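Local coordinates for protein alginate lyase (Bacteroides ovatus, PDB 3NNB) that probably cleaves the polysaccharide alginate by beta-elimination, at residues C344-L347 with R348-S351. Residues are numbered along the deposited sequence; the frame is centred on the assembly and turned at random. Where two conformers were deposited one is given.
Sequences CWIL and RRAS
Trp345 holds CG anti to its carbonyl carbon (chi1 -71°), while Arg348, one turn on in helix 336-351, sets CG opposite its own N (chi1 171°) and bends at chi2 and chi3; the two side chains thereby run side by side in the same direction. Trp345 CE3, on the six-membered ring, lies 3.8 Å from Arg348 CG, and CZ3 sits over one guanidinium face, offset toward the rim, 3.5 Å from Arg348 NH1. With the two planes 64° apart, this is an oblique contact, not a parallel stack. Trp345 O accepts the i to i+4 bond from Arg349 N (3.1 Å). Three residues on from Arg348, Ser351 OG donates to Arg348 O over 2.6 Å. Leu347, Ala350 and Ser351 meet helix 359-366, whose Glu360 forms a salt bridge with Arg348 NE, while NH1 donates a hydrogen bond to Tyr379 O. Were Trp345 an alanine, the Arg348 guanidinium would probably lose its aromatic neighbour and be freer to turn, and Thr369 would lose its indole N-H partner. Buried arginine is thus accommodated by dividing labour: the ring packs against carbon and the guanidinium face, while oxygens satisfy NE and NH1, and Glu360 probably offsets the charge.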
loop_
_atom_site.group_PDB
_atom_site.type_symbol
_atom_site.label_atom_id
_atom_site.label_comp_id
_atom_site.label_asym_id
_atom_site.label_seq_id
_atom_site.Cartn_x
_atom_site.Cartn_y
_atom_site.Cartn_z
ATOM N N CYS A 344 10.470 -12.813 4.719
ATOM C CA CYS A 344 9.981 -14.176 4.599
ATOM C C CYS A 344 8.618 -14.239 3.867
ATOM O O CYS A 344 8.316 -15.242 3.169
ATOM C CB CYS A 344 9.836 -14.791 6.000
ATOM S SG CYS A 344 11.424 -15.084 6.828
ATOM N N TRP A 345 7.797 -13.189 4.039
ATOM C CA TRP A 345 6.526 -13.094 3.330
ATOM C C TRP A 345 6.683 -12.560 1.905
ATOM O O TRP A 345 5.907 -12.929 1.033
ATOM C CB TRP A 345 5.500 -12.320 4.159
ATOM C CG TRP A 345 5.095 -13.156 5.297
ATOM C CD1 TRP A 345 5.592 -13.134 6.552
ATOM C CD2 TRP A 345 4.116 -14.221 5.267
ATOM N NE1 TRP A 345 5.005 -14.129 7.307
ATOM C CE2 TRP A 345 4.075 -14.780 6.548
ATOM C CE3 TRP A 345 3.266 -14.731 4.285
ATOM C CZ2 TRP A 345 3.222 -15.841 6.867
ATOM C CZ3 TRP A 345 2.440 -15.786 4.605
ATOM C CH2 TRP A 345 2.427 -16.331 5.879
ATOM N N ILE A 346 7.701 -11.743 1.630
ATOM C CA ILE A 346 8.079 -11.491 0.245
ATOM C C ILE A 346 8.322 -12.823 -0.477
ATOM O O ILE A 346 7.899 -12.987 -1.635
ATOM C CB ILE A 346 9.320 -10.535 0.165
ATOM C CG1 ILE A 346 8.947 -9.111 0.643
ATOM C CG2 ILE A 346 9.943 -10.483 -1.233
ATOM C CD1 ILE A 346 7.905 -8.327 -0.227
ATOM N N LEU A 347 9.035 -13.751 0.183
ATOM C CA LEU A 347 9.355 -15.032 -0.421
ATOM C C LEU A 347 8.122 -15.909 -0.678
ATOM O O LEU A 347 8.004 -16.499 -1.738
ATOM C CB LEU A 347 10.387 -15.787 0.407
ATOM C CG LEU A 347 11.774 -15.168 0.427
ATOM C CD1 LEU A 347 12.693 -16.106 1.176
ATOM C CD2 LEU A 347 12.326 -14.887 -0.978
ATOM N N ARG A 348 7.179 -15.922 0.262
ATOM C CA ARG A 348 5.866 -16.559 0.020
ATOM C C ARG A 348 5.186 -16.013 -1.225
ATOM O O ARG A 348 4.724 -16.761 -2.080
ATOM C CB ARG A 348 4.966 -16.301 1.227
ATOM C CG ARG A 348 3.504 -16.694 1.081
ATOM C CD ARG A 348 3.240 -18.196 0.892
ATOM N NE ARG A 348 3.639 -19.000 2.043
ATOM C CZ ARG A 348 2.879 -19.314 3.100
ATOM N NH1 ARG A 348 1.627 -18.898 3.233
ATOM N NH2 ARG A 348 3.390 -20.053 4.060
ATOM N N ARG A 349 5.158 -14.695 -1.344
ATOM C CA ARG A 349 4.474 -14.055 -2.454
ATOM C C ARG A 349 5.166 -14.346 -3.770
ATOM O O ARG A 349 4.501 -14.619 -4.784
ATOM C CB ARG A 349 4.354 -12.563 -2.172
ATOM C CG ARG A 349 3.512 -12.296 -0.939
ATOM C CD ARG A 349 3.706 -10.904 -0.392
ATOM N NE ARG A 349 3.275 -9.885 -1.330
ATOM C CZ ARG A 349 3.438 -8.560 -1.129
ATOM N NH1 ARG A 349 3.997 -8.059 -0.003
ATOM N NH2 ARG A 349 3.000 -7.747 -2.050
ATOM N N ALA A 350 6.488 -14.290 -3.778
ATOM C CA ALA A 350 7.271 -14.589 -5.000
ATOM C C ALA A 350 7.063 -16.035 -5.470
ATOM O O ALA A 350 7.076 -16.318 -6.676
ATOM C CB ALA A 350 8.789 -14.311 -4.752
ATOM N N SER A 351 6.887 -16.934 -4.509
ATOM C CA SER A 351 6.703 -18.357 -4.792
ATOM C C SER A 351 5.449 -18.610 -5.615
ATOM O O SER A 351 5.351 -19.630 -6.278
ATOM C CB SER A 351 6.694 -19.169 -3.494
ATOM O OG SER A 351 5.412 -19.168 -2.861
#